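PDB 3TPF: ornithine carbamoyltransferase, anabolic from Campylobacter jejuni subsp. jejuni, which catalyses the reversible transfer of the carbamoyl group from carbamoyl phosphate to L-ornithine, giving L-citrulline and phosphate in arginine biosynthesis. Local coordinates for residues P80-A85 and A109-A114; D221-M226 and K237-F242; K247-A252 and A256-C261. All coordinates share one frame; numbering follows the deposited sequence.

The three contacts sample both domains of the subunit. Interaction 1 lies in the carbamoyl phosphate domain, away from the predicted substrate sites, and borders a second subunit. Interactions 2 and 3 belong to the ornithine domain, and each includes at least one residue predicted to bind substrate: D221, S225 and M226 for ornithine in interaction 2, and C261 for carbamoyl phosphate in interaction 3. Their centres are about 16 Å apart, and they touch where D221 packs against C261 and H260, at the predicted substrate site. Interaction 1 stands apart, its centre about 36 Å from that of interaction 2 and about 42 Å from that of interaction 3, with nearest atoms about 18 Å and about 24 Å away.

Interaction 1 of 3, residues P80-A85 and A109-A114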
# COMPACT_ATOMS: atom_id res chain seq x y z
N PRO B 80 -8.11 -13.47 -16.94
CA PRO B 80 -8.41 -14.69 -16.18
C PRO B 80 -7.43 -15.02 -15.03
O PRO B 80 -6.28 -14.61 -15.04
CB PRO B 80 -8.38 -15.80 -17.24
CG PRO B 80 -7.74 -15.21 -18.45
CD PRO B 80 -7.93 -13.74 -18.37
N VAL B 81 -7.91 -15.80 -14.08
CA VAL B 81 -7.21 -16.04 -12.84
C VAL B 81 -5.94 -16.90 -13.04
O VAL B 81 -4.91 -16.65 -12.44
CB VAL B 81 -8.15 -16.70 -11.82
CG1 VAL B 81 -7.38 -16.99 -10.53
CG2 VAL B 81 -9.40 -15.84 -11.56
N LYS B 82 -6.01 -17.85 -13.96
CA LYS B 82 -4.83 -18.68 -14.29
C LYS B 82 -3.65 -17.86 -14.80
O LYS B 82 -2.48 -18.16 -14.50
CB LYS B 82 -5.16 -19.81 -15.28
CG LYS B 82 -5.80 -19.43 -16.62
CD LYS B 82 -5.93 -20.68 -17.52
CE LYS B 82 -6.80 -20.48 -18.77
NZ LYS B 82 -6.43 -21.31 -19.96
N ASP B 83 -3.96 -16.80 -15.53
CA ASP B 83 -2.91 -15.88 -15.99
C ASP B 83 -2.27 -15.11 -14.88
O ASP B 83 -1.04 -15.00 -14.79
CB ASP B 83 -3.48 -14.87 -16.94
CG ASP B 83 -3.81 -15.45 -18.26
OD1 ASP B 83 -3.45 -16.63 -18.47
OD2 ASP B 83 -4.40 -14.74 -19.09
N THR B 84 -3.11 -14.61 -13.99
CA THR B 84 -2.59 -13.89 -12.85
C THR B 84 -1.75 -14.85 -12.03
O THR B 84 -0.62 -14.54 -11.66
CB THR B 84 -3.70 -13.30 -12.01
OG1 THR B 84 -4.54 -12.53 -12.88
CG2 THR B 84 -3.15 -12.42 -10.89
N ALA B 85 -2.31 -16.02 -11.78
CA ALA B 85 -1.64 -17.00 -10.97
C ALA B 85 -0.30 -17.31 -11.52
O ALA B 85 0.69 -17.46 -10.78
CB ALA B 85 -2.45 -18.24 -10.90
N ALA B 109 -4.72 -21.67 -7.03
CA ALA B 109 -3.79 -22.69 -6.43
C ALA B 109 -3.38 -23.66 -7.49
O ALA B 109 -2.23 -24.11 -7.57
CB ALA B 109 -4.44 -23.43 -5.29
N ARG B 110 -4.35 -23.93 -8.33
CA ARG B 110 -4.20 -24.89 -9.39
C ARG B 110 -3.06 -24.46 -10.31
O ARG B 110 -2.36 -25.29 -10.85
CB ARG B 110 -5.51 -24.94 -10.15
CG ARG B 110 -5.95 -26.16 -10.90
CD ARG B 110 -7.47 -25.87 -11.18
NE ARG B 110 -8.37 -26.42 -10.17
CZ ARG B 110 -9.64 -26.01 -9.95
NH1 ARG B 110 -10.17 -25.02 -10.69
NH2 ARG B 110 -10.39 -26.60 -9.00
N TYR B 111 -2.88 -23.16 -10.50
CA TYR B 111 -1.82 -22.63 -11.39
C TYR B 111 -0.65 -21.93 -10.66
O TYR B 111 0.19 -21.31 -11.33
CB TYR B 111 -2.44 -21.65 -12.40
CG TYR B 111 -3.29 -22.33 -13.42
CD1 TYR B 111 -2.71 -22.96 -14.52
CD2 TYR B 111 -4.67 -22.38 -13.29
CE1 TYR B 111 -3.50 -23.60 -15.46
CE2 TYR B 111 -5.45 -23.00 -14.23
CZ TYR B 111 -4.87 -23.61 -15.32
OH TYR B 111 -5.71 -24.23 -16.26
N SER B 112 -0.65 -21.92 -9.33
CA SER B 112 0.36 -21.14 -8.60
C SER B 112 1.52 -21.97 -8.20
O SER B 112 1.37 -22.90 -7.48
CB SER B 112 -0.22 -20.53 -7.32
OG SER B 112 0.79 -19.81 -6.62
N LYS B 113 2.69 -21.60 -8.62
CA LYS B 113 3.92 -22.25 -8.08
C LYS B 113 4.08 -22.00 -6.59
O LYS B 113 4.72 -22.75 -5.90
CB LYS B 113 5.19 -21.81 -8.84
CG LYS B 113 5.34 -22.43 -10.26
N ALA B 114 3.47 -20.96 -6.07
CA ALA B 114 3.59 -20.62 -4.65
C ALA B 114 2.38 -21.11 -3.93
O ALA B 114 1.28 -21.06 -4.47
CB ALA B 114 3.66 -19.10 -4.47
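The ammonium NZ of K82, whose aliphatic chain runs along the ring of Y111, forms a salt bridge with E276 of a neighbouring subunit and also lies close to the like-charged R266 of that subunit. The contact belongs to the alternating helix-and-strand fold of the carbamoyl phosphate domain: K82 is in the first turn of helix 81-91, two residues after the N-cap residue P80, and Y111 lies in the last part of the 102-111 region, before the chain goes on to strand 116-118. Across the two segments the contact is apolar. K82 CB sits over one face of the Y111 ring in a CH-pi contact, 3.5 Å from the ring centroid and 21° off the normal, displaced toward the CD2-CE2 side. A chi1 of 55° tucks CG of K82 between N and C of its own backbone, and the chain then continues extended beside the tyrosine, the two side chains running in parallel. CD thereby comes 3.8 Å from Y111 OH. Lysine suits this place because its methylenes can cover an aromatic face while its ammonium lies beyond the ring. One turn further along the helix, A85, which has only a methyl, lies where the chain beyond Y111 comes close: the CA atoms of A85 and S112 are 5.2 Å apart, and A85 CB lies 3.7 Å from Y111 CB. V81 and A85 also pack on F108, so the two helices meet along more than the tyrosine. D83 adds a further salt bridge to R266 of the neighbouring subunit. Within 109-114 itself, S112 OG donates to A114 O, in the carbonyl plane and on a lone pair, at a C=O...OG angle of 125°.

Interaction 2 of 3, residues D221-M226 and K237-F242; sequences DTWVSM and KEFEGF
The indole of W223 and the phenyl ring of F239 lie face to face, their planes at 12° and the centroids of the indole five-membered ring and the phenyl ring 4.1 Å apart. The same indole face also carries F239 CB, which stands over the centre of the six-membered ring, 3.5 Å from its centroid. At the indole edge, near its plane, comes the backbone of F242, whose C atom is 4.1 Å from W223 CZ2. The side chains run antiparallel to one another, and W223 CB in turn lies over the phenyl face. Both have CG beside the backbone N and anti to the carbonyl carbon (chi1 -64° for W223, -73° for F239), a torsion that directs each ring across the gap toward the other segment. Large flat residues suit this buried contact, which has no hydrogen bond between its segments. F239 O meets the far end of the indole and also accepts the backbone N-H of F242, at 3.2 Å from F242 N.

W223 lies within the D-x-x-x-S-M stretch of the loop known in this family as the SMG loop, between D221 and S225-M226, which are predicted to bind ornithine. This loop leaves strand 217-220 and packs through V224 on helix 232-238; just beyond that helix, F239 makes an edge-to-face contact with Y181, and G241 O is hydrogen-bonded to K208 of helix 208-212.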
# COMPACT_ATOMS: atom_id res chain seq x y z
N ASP B 221 -20.66 -14.97 16.08
CA ASP B 221 -20.23 -14.16 14.93
C ASP B 221 -21.39 -13.34 14.39
O ASP B 221 -22.57 -13.62 14.67
CB ASP B 221 -19.71 -15.08 13.82
CG ASP B 221 -18.95 -14.33 12.70
OD1 ASP B 221 -18.60 -13.12 12.85
OD2 ASP B 221 -18.70 -14.98 11.66
N THR B 222 -21.05 -12.34 13.59
CA THR B 222 -22.07 -11.47 12.97
C THR B 222 -23.06 -12.32 12.23
O THR B 222 -22.75 -13.37 11.72
CB THR B 222 -21.47 -10.52 11.93
OG1 THR B 222 -21.37 -11.21 10.71
CG2 THR B 222 -20.02 -10.07 12.29
N TRP B 223 -24.27 -11.82 12.14
CA TRP B 223 -25.35 -12.58 11.48
C TRP B 223 -25.50 -12.21 10.03
O TRP B 223 -25.80 -13.03 9.17
CB TRP B 223 -26.66 -12.26 12.15
CG TRP B 223 -26.76 -12.67 13.57
CD1 TRP B 223 -26.16 -13.73 14.17
CD2 TRP B 223 -27.56 -12.06 14.54
NE1 TRP B 223 -26.52 -13.79 15.48
CE2 TRP B 223 -27.40 -12.79 15.73
CE3 TRP B 223 -28.43 -10.97 14.53
CZ2 TRP B 223 -28.09 -12.46 16.91
CZ3 TRP B 223 -29.10 -10.62 15.70
CH2 TRP B 223 -28.93 -11.37 16.87
N VAL B 224 -25.35 -10.93 9.80
CA VAL B 224 -25.30 -10.40 8.46
C VAL B 224 -23.87 -10.62 7.98
O VAL B 224 -22.96 -9.84 8.25
CB VAL B 224 -25.76 -8.95 8.47
CG1 VAL B 224 -25.55 -8.33 7.10
CG2 VAL B 224 -27.21 -8.97 8.92
N SER B 225 -23.72 -11.73 7.26
CA SER B 225 -22.42 -12.21 6.79
C SER B 225 -22.00 -11.49 5.49
O SER B 225 -22.80 -11.32 4.57
CB SER B 225 -22.39 -13.75 6.68
OG SER B 225 -22.45 -14.38 7.98
N MSE B 226 -20.74 -11.07 5.46
CA MSE B 226 -20.21 -10.10 4.48
C MSE B 226 -20.47 -10.45 3.04
O MSE B 226 -20.23 -11.58 2.62
CB MSE B 226 -18.69 -9.95 4.66
N LYS B 237 -34.36 -10.55 12.06
CA LYS B 237 -35.61 -11.04 12.69
C LYS B 237 -35.52 -12.55 12.96
O LYS B 237 -36.14 -13.06 13.91
CB LYS B 237 -36.92 -10.69 11.89
N GLU B 238 -34.81 -13.26 12.08
CA GLU B 238 -34.72 -14.73 12.13
C GLU B 238 -33.87 -15.18 13.31
O GLU B 238 -34.13 -16.23 13.92
CB GLU B 238 -34.15 -15.33 10.83
CG GLU B 238 -35.06 -15.23 9.59
CD GLU B 238 -34.68 -16.17 8.44
OE1 GLU B 238 -33.78 -15.82 7.63
OE2 GLU B 238 -35.31 -17.25 8.32
N PHE B 239 -32.91 -14.33 13.66
CA PHE B 239 -31.99 -14.56 14.79
C PHE B 239 -32.47 -13.99 16.14
O PHE B 239 -31.65 -13.57 16.97
CB PHE B 239 -30.61 -13.97 14.45
CG PHE B 239 -29.84 -14.77 13.44
CD1 PHE B 239 -29.04 -15.83 13.84
CD2 PHE B 239 -29.94 -14.51 12.10
CE1 PHE B 239 -28.36 -16.58 12.91
CE2 PHE B 239 -29.28 -15.29 11.16
CZ PHE B 239 -28.50 -16.32 11.57
N GLU B 240 -33.79 -13.96 16.37
CA GLU B 240 -34.36 -13.31 17.56
C GLU B 240 -33.70 -13.79 18.87
O GLU B 240 -33.03 -12.99 19.58
CB GLU B 240 -35.89 -13.48 17.65
CG GLU B 240 -36.48 -14.82 18.18
CD GLU B 240 -37.25 -14.71 19.53
OE1 GLU B 240 -37.71 -15.75 20.09
OE2 GLU B 240 -37.42 -13.59 20.07
N GLY B 241 -33.86 -15.07 19.17
CA GLY B 241 -33.40 -15.64 20.45
C GLY B 241 -31.90 -15.79 20.60
O GLY B 241 -31.40 -16.21 21.64
N PHE B 242 -31.16 -15.41 19.57
CA PHE B 242 -29.79 -15.91 19.42
C PHE B 242 -28.66 -15.05 19.98
O PHE B 242 -27.50 -15.44 19.96
CB PHE B 242 -29.52 -16.29 17.97
CG PHE B 242 -30.15 -17.60 17.60
CD1 PHE B 242 -29.39 -18.74 17.56
CD2 PHE B 242 -31.51 -17.69 17.36
CE1 PHE B 242 -29.97 -19.95 17.23
CE2 PHE B 242 -32.09 -18.89 17.03
CZ PHE B 242 -31.32 -20.03 16.96

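Interaction 3 of 3, residues K247-A252 and A256-C261; sequences KAMSVA and AILLHC
Helix 246-251 lies within the crossover that joins strand 217-220 to strand 257-260, the edge strand of the five-stranded parallel sheet in this Rossmann-like domain. Strand 257-260 leads directly into the H-C-L-P motif of the family, in which C261 and L262 are predicted to bind carbamoyl phosphate. M249, a selenomethionine in the crystal, bridges from helix to strand. Its chain bends at chi2 (-51°) and chi3 (-78°), bringing the terminal methyl CE to the backbone around A256 and I257. There CE lies 3.3 Å from A256 O and 4.0 Å from L258 CB. A long apolar side chain suits this place, since its unbranched, flexible chain carries a methyl to both backbone carbonyls and to the CB atoms of A256 and L258. M249 and L258 both pack on V218 of the adjacent strand, which extends the contact over one more strand, and both also touch H278 of a loop. A256 O has a weak hydrogen bond to H278. Toward the other end of the strand, H260 is held by hydrogen bonds from NE2 to E269 and between ND1 and L262 N. In the loop ends that flank the turn, just past the helix and just before the strand, A252 CB meets A256 CB at 4.0 Å.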
# COMPACT_ATOMS: atom_id res chain seq x y z
N LYS B 247 -27.49 -13.86 30.51
CA LYS B 247 -28.27 -15.09 30.82
C LYS B 247 -27.75 -16.28 30.03
O LYS B 247 -27.75 -17.40 30.54
CB LYS B 247 -29.80 -14.97 30.59
CG LYS B 247 -30.58 -16.15 31.23
CD LYS B 247 -32.08 -16.02 31.08
N ALA B 248 -27.39 -16.02 28.78
CA ALA B 248 -26.90 -17.07 27.90
C ALA B 248 -25.57 -17.62 28.42
O ALA B 248 -25.41 -18.82 28.54
CB ALA B 248 -26.76 -16.59 26.47
N MSE B 249 -24.65 -16.73 28.76
CA MSE B 249 -23.35 -17.14 29.31
C MSE B 249 -23.50 -17.85 30.60
O MSE B 249 -22.67 -18.72 30.93
CB MSE B 249 -22.40 -15.99 29.60
CG MSE B 249 -21.79 -15.33 28.36
SE MSE B 249 -20.95 -16.63 27.08
CE MSE B 249 -19.18 -17.13 27.88
N SER B 250 -24.52 -17.46 31.37
CA SER B 250 -24.89 -18.12 32.66
C SER B 250 -25.11 -19.61 32.48
O SER B 250 -24.85 -20.40 33.39
CB SER B 250 -26.18 -17.54 33.27
N VAL B 251 -25.63 -19.99 31.32
CA VAL B 251 -26.01 -21.39 31.02
C VAL B 251 -24.79 -22.25 30.79
O VAL B 251 -24.77 -23.47 31.00
CB VAL B 251 -26.94 -21.45 29.79
CG1 VAL B 251 -27.35 -22.87 29.49
CG2 VAL B 251 -28.14 -20.55 30.01
N ALA B 252 -23.75 -21.60 30.30
CA ALA B 252 -22.50 -22.27 30.07
C ALA B 252 -21.80 -22.42 31.38
O ALA B 252 -22.21 -21.86 32.40
CB ALA B 252 -21.64 -21.49 29.13
N ALA B 256 -16.45 -19.70 31.59
CA ALA B 256 -16.41 -19.97 30.13
C ALA B 256 -16.05 -18.69 29.41
O ALA B 256 -16.50 -17.61 29.82
CB ALA B 256 -17.76 -20.50 29.63
N ILE B 257 -15.21 -18.79 28.39
CA ILE B 257 -14.77 -17.64 27.59
C ILE B 257 -15.64 -17.45 26.38
O ILE B 257 -16.22 -18.42 25.85
CB ILE B 257 -13.32 -17.73 27.11
CG1 ILE B 257 -13.08 -18.97 26.26
CG2 ILE B 257 -12.37 -17.78 28.27
CD1 ILE B 257 -11.71 -18.96 25.60
N LEU B 258 -15.81 -16.19 25.98
CA LEU B 258 -16.61 -15.82 24.81
C LEU B 258 -15.65 -15.39 23.68
O LEU B 258 -14.85 -14.49 23.86
CB LEU B 258 -17.57 -14.68 25.13
CG LEU B 258 -18.31 -14.06 23.92
CD1 LEU B 258 -19.20 -15.10 23.29
CD2 LEU B 258 -19.05 -12.81 24.35
N LEU B 259 -15.74 -16.03 22.54
CA LEU B 259 -14.92 -15.68 21.39
C LEU B 259 -15.79 -15.10 20.28
O LEU B 259 -16.93 -15.50 20.11
CB LEU B 259 -14.20 -16.89 20.83
CG LEU B 259 -13.10 -17.53 21.65
CD1 LEU B 259 -12.50 -18.67 20.87
CD2 LEU B 259 -12.04 -16.43 22.00
N HIS B 260 -15.26 -14.08 19.61
CA HIS B 260 -15.88 -13.39 18.50
C HIS B 260 -14.78 -12.95 17.55
O HIS B 260 -13.81 -12.36 17.98
CB HIS B 260 -16.61 -12.15 18.98
CG HIS B 260 -17.57 -11.58 17.97
ND1 HIS B 260 -17.20 -11.28 16.68
CD2 HIS B 260 -18.87 -11.20 18.10
CE1 HIS B 260 -18.25 -10.77 16.05
NE2 HIS B 260 -19.27 -10.70 16.88
N CYS B 261 -14.92 -13.22 16.26
CA CYS B 261 -13.82 -12.93 15.29
C CYS B 261 -13.75 -11.47 14.95
O CYS B 261 -12.70 -10.99 14.56
CB CYS B 261 -13.91 -13.71 13.98
SG CYS B 261 -15.49 -13.49 13.12